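Local coordinates for protein ketosynthase (Streptomyces sp. MSC090213JE08, PDB 6KXD) that probably acts as the chain length factor of the ishigamide ketosynthase/chain length factor pair, in a highly reducing type II polyketide synthase, at residues Arg274-Arg279 with Val368-Leu373. Residues are numbered along the deposited sequence; the frame is centred on the assembly and turned at random.
Sequences RRALRR and VAVLRL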
ATOM      1  N   ARG B 274      19.327   5.801 -15.837  1.00 40.54           N
ATOM      2  CA  ARG B 274      19.451   6.208 -17.261  1.00 46.27           C
ATOM      3  C   ARG B 274      18.075   6.373 -17.889  1.00 41.78           C
ATOM      4  O   ARG B 274      17.834   7.348 -18.629  1.00 43.17           O
ATOM      5  CB  ARG B 274      20.270   5.191 -18.055  1.00 46.52           C
ATOM      6  CG  ARG B 274      21.745   5.339 -17.764  1.00 49.97           C
ATOM      7  CD  ARG B 274      22.617   4.597 -18.760  1.00 51.38           C
ATOM      8  NE  ARG B 274      23.981   4.628 -18.259  1.00 55.56           N
ATOM      9  CZ  ARG B 274      24.788   5.690 -18.248  1.00 69.38           C
ATOM     10  NH1 ARG B 274      24.500   6.794 -18.923  1.00 66.43           N
ATOM     11  NH2 ARG B 274      25.906   5.632 -17.548  1.00 77.81           N
ATOM     12  N   ARG B 275      17.140   5.474 -17.534  1.00 44.91           N
ATOM     13  CA  ARG B 275      15.793   5.577 -17.982  1.00 47.17           C
ATOM     14  C   ARG B 275      15.164   6.859 -17.418  1.00 44.52           C
ATOM     15  O   ARG B 275      14.522   7.557 -18.157  1.00 44.22           O
ATOM     16  CB  ARG B 275      14.940   4.364 -17.595  1.00 48.31           C
ATOM     17  CG  ARG B 275      13.591   4.291 -18.301  1.00 59.72           C
ATOM     18  CD  ARG B 275      12.893   2.942 -18.095  1.00 76.41           C
ATOM     19  NE  ARG B 275      12.512   2.274 -19.346  1.00 87.13           N
ATOM     20  CZ  ARG B 275      13.294   1.440 -20.052  1.00 89.46           C
ATOM     21  NH1 ARG B 275      14.522   1.154 -19.649  1.00 83.12           N
ATOM     22  NH2 ARG B 275      12.845   0.892 -21.170  1.00 87.37           N
ATOM     23  N   ALA B 276      15.358   7.140 -16.127  1.00 40.54           N
ATOM     24  CA  ALA B 276      14.767   8.330 -15.520  1.00 41.21           C
ATOM     25  C   ALA B 276      15.300   9.597 -16.216  1.00 42.58           C
ATOM     26  O   ALA B 276      14.571  10.567 -16.507  1.00 41.82           O
ATOM     27  CB  ALA B 276      15.026   8.347 -14.044  1.00 43.56           C
ATOM     28  N   LEU B 277      16.588   9.606 -16.499  1.00 40.03           N
ATOM     29  CA  LEU B 277      17.179  10.776 -17.147  1.00 41.93           C
ATOM     30  C   LEU B 277      16.655  10.925 -18.582  1.00 44.09           C
ATOM     31  O   LEU B 277      16.229  12.030 -18.992  1.00 45.63           O
ATOM     32  CB  LEU B 277      18.691  10.638 -17.088  1.00 41.13           C
ATOM     33  CG  LEU B 277      19.330  10.864 -15.719  1.00 40.82           C
ATOM     34  CD1 LEU B 277      20.757  10.353 -15.731  1.00 41.70           C
ATOM     35  CD2 LEU B 277      19.314  12.331 -15.301  1.00 39.85           C
ATOM     36  N   ARG B 278      16.638   9.828 -19.332  1.00 42.91           N
ATOM     37  CA  ARG B 278      16.055   9.845 -20.687  1.00 49.15           C
ATOM     38  C   ARG B 278      14.631  10.415 -20.625  1.00 51.63           C
ATOM     39  O   ARG B 278      14.284  11.391 -21.337  1.00 48.79           O
ATOM     40  CB  ARG B 278      16.105   8.440 -21.302  1.00 56.59           C
ATOM     41  CG  ARG B 278      15.303   8.293 -22.590  1.00 67.83           C
ATOM     42  CD  ARG B 278      15.708   7.098 -23.439  1.00 73.97           C
ATOM     43  NE  ARG B 278      16.127   5.944 -22.645  1.00 76.19           N
ATOM     44  CZ  ARG B 278      15.355   4.904 -22.333  1.00 80.77           C
ATOM     45  NH1 ARG B 278      14.078   4.885 -22.683  1.00 80.76           N
ATOM     46  NH2 ARG B 278      15.871   3.883 -21.668  1.00 74.30           N
ATOM     47  N   ARG B 279      13.801   9.864 -19.741  1.00 46.57           N
ATOM     48  CA  ARG B 279      12.381  10.241 -19.690  1.00 45.63           C
ATOM     49  C   ARG B 279      12.202  11.698 -19.255  1.00 45.63           C
ATOM     50  O   ARG B 279      11.252  12.346 -19.627  1.00 47.97           O
ATOM     51  CB  ARG B 279      11.594   9.260 -18.820  1.00 52.00           C
ATOM     52  CG  ARG B 279      11.398   7.900 -19.487  1.00 63.75           C
ATOM     53  CD  ARG B 279      10.147   7.169 -19.034  1.00 74.36           C
ATOM     54  NE  ARG B 279       9.045   7.209 -19.993  1.00 88.97           N
ATOM     55  CZ  ARG B 279       7.772   6.933 -19.697  1.00 93.13           C
ATOM     56  NH1 ARG B 279       7.405   6.755 -18.440  1.00 84.09           N
ATOM     57  NH2 ARG B 279       6.869   6.826 -20.658  1.00 93.03           N
ATOM     58  N   VAL B 368      14.319   5.838  -8.992  1.00 35.54           N
ATOM     59  CA  VAL B 368      15.030   7.007  -9.252  1.00 36.11           C
ATOM     60  C   VAL B 368      14.033   8.097  -9.608  1.00 34.89           C
ATOM     61  O   VAL B 368      13.111   7.827 -10.347  1.00 39.85           O
ATOM     62  CB  VAL B 368      16.044   6.806 -10.390  1.00 38.28           C
ATOM     63  CG1 VAL B 368      16.678   8.129 -10.783  1.00 39.23           C
ATOM     64  CG2 VAL B 368      17.107   5.792 -10.025  1.00 40.90           C
ATOM     65  N   ALA B 369      14.247   9.293  -9.052  1.00 38.33           N
ATOM     66  CA  ALA B 369      13.488  10.444  -9.481  1.00 38.48           C
ATOM     67  C   ALA B 369      14.441  11.517  -9.993  1.00 35.82           C
ATOM     68  O   ALA B 369      15.469  11.818  -9.367  1.00 38.47           O
ATOM     69  CB  ALA B 369      12.599  10.992  -8.391  1.00 36.88           C
ATOM     70  N   VAL B 370      13.993  12.186 -11.062  1.00 39.28           N
ATOM     71  CA  VAL B 370      14.713  13.343 -11.631  1.00 37.84           C
ATOM     72  C   VAL B 370      13.848  14.589 -11.440  1.00 35.46           C
ATOM     73  O   VAL B 370      12.657  14.589 -11.775  1.00 37.99           O
ATOM     74  CB  VAL B 370      15.052  13.092 -13.105  1.00 39.53           C
ATOM     75  CG1 VAL B 370      15.741  14.282 -13.748  1.00 44.49           C
ATOM     76  CG2 VAL B 370      15.909  11.859 -13.251  1.00 37.27           C
ATOM     77  N   LEU B 371      14.420  15.587 -10.774  1.00 37.11           N
ATOM     78  CA  LEU B 371      13.697  16.839 -10.460  1.00 37.69           C
ATOM     79  C   LEU B 371      14.387  17.986 -11.186  1.00 41.58           C
ATOM     80  O   LEU B 371      15.593  17.961 -11.364  1.00 39.11           O
ATOM     81  CB  LEU B 371      13.782  17.131  -8.977  1.00 39.98           C
ATOM     82  CG  LEU B 371      13.352  15.984  -8.053  1.00 43.14           C
ATOM     83  CD1 LEU B 371      13.580  16.377  -6.606  1.00 46.09           C
ATOM     84  CD2 LEU B 371      11.908  15.625  -8.268  1.00 46.83           C
ATOM     85  N   ARG B 372      13.620  19.019 -11.511  1.00 40.98           N
ATOM     86  CA  ARG B 372      14.213  20.267 -11.916  1.00 42.95           C
ATOM     87  C   ARG B 372      13.934  21.286 -10.820  1.00 41.82           C
ATOM     88  O   ARG B 372      12.732  21.486 -10.497  1.00 41.36           O
ATOM     89  CB  ARG B 372      13.632  20.664 -13.260  1.00 45.50           C
ATOM     90  CG  ARG B 372      13.825  22.148 -13.545  1.00 54.71           C
ATOM     91  CD  ARG B 372      14.483  22.503 -14.845  1.00 52.77           C
ATOM     92  NE  ARG B 372      14.502  21.504 -15.906  1.00 48.08           N
ATOM     93  CZ  ARG B 372      15.591  21.222 -16.629  1.00 54.05           C
ATOM     94  NH1 ARG B 372      16.771  21.732 -16.288  1.00 51.27           N
ATOM     95  NH2 ARG B 372      15.481  20.416 -17.672  1.00 47.37           N
ATOM     96  N   LEU B 373      15.007  21.882 -10.277  1.00 37.25           N
ATOM     97  CA  LEU B 373      14.887  22.837  -9.175  1.00 41.02           C
ATOM     98  C   LEU B 373      14.404  24.145  -9.803  1.00 45.90           C
ATOM     99  O   LEU B 373      14.827  24.504 -10.909  1.00 44.97           O
ATOM    100  CB  LEU B 373      16.191  22.934  -8.380  1.00 46.90           C
ATOM    101  CG  LEU B 373      16.711  21.581  -7.887  1.00 47.04           C
ATOM    102  CD1 LEU B 373      18.076  21.694  -7.260  1.00 53.79           C
ATOM    103  CD2 LEU B 373      15.712  20.966  -6.912  1.00 53.37           C
TER
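Ala276 and Val370 meet where helix 265-280 lies over strand 365-373, an example of the alpha-on-beta layering of the thiolase fold to which ketosynthases belong. The strand runs between its antiparallel neighbours 250-259 and 354-360; helix 332-344 packs against Leu371 and Leu373, whereas Val368 and Val370 direct their CB atoms at helix 265-280. The axes of the two segments run in roughly the same direction, 31° apart, and approach to 7.9 Å. The small side chain of Ala276 lets the backbones come close: CA of Ala276 is 6.3 Å from CA of Val370. The methyl of Ala276 touches a branch of each valine, with its CB 3.7 Å from CG1 of Val368 and 3.7 Å from CG2 of Val370. With CG1 of Val370 anti to the backbone N (chi1 178°), its other branch, CG2, lies beside that N and meets the helix. Leu277 crosses Val370 at about a right angle and brings CD2 within 4.0 Å of the same CG2. The side-chain contacts are all apolar, and no hydrogen bond joins the two segments; the carbonyl O of Ala276, 3.7 Å from CG2 of Val370, accepts a hydrogen bond from OG of Ser254 on the neighbouring strand 250-259.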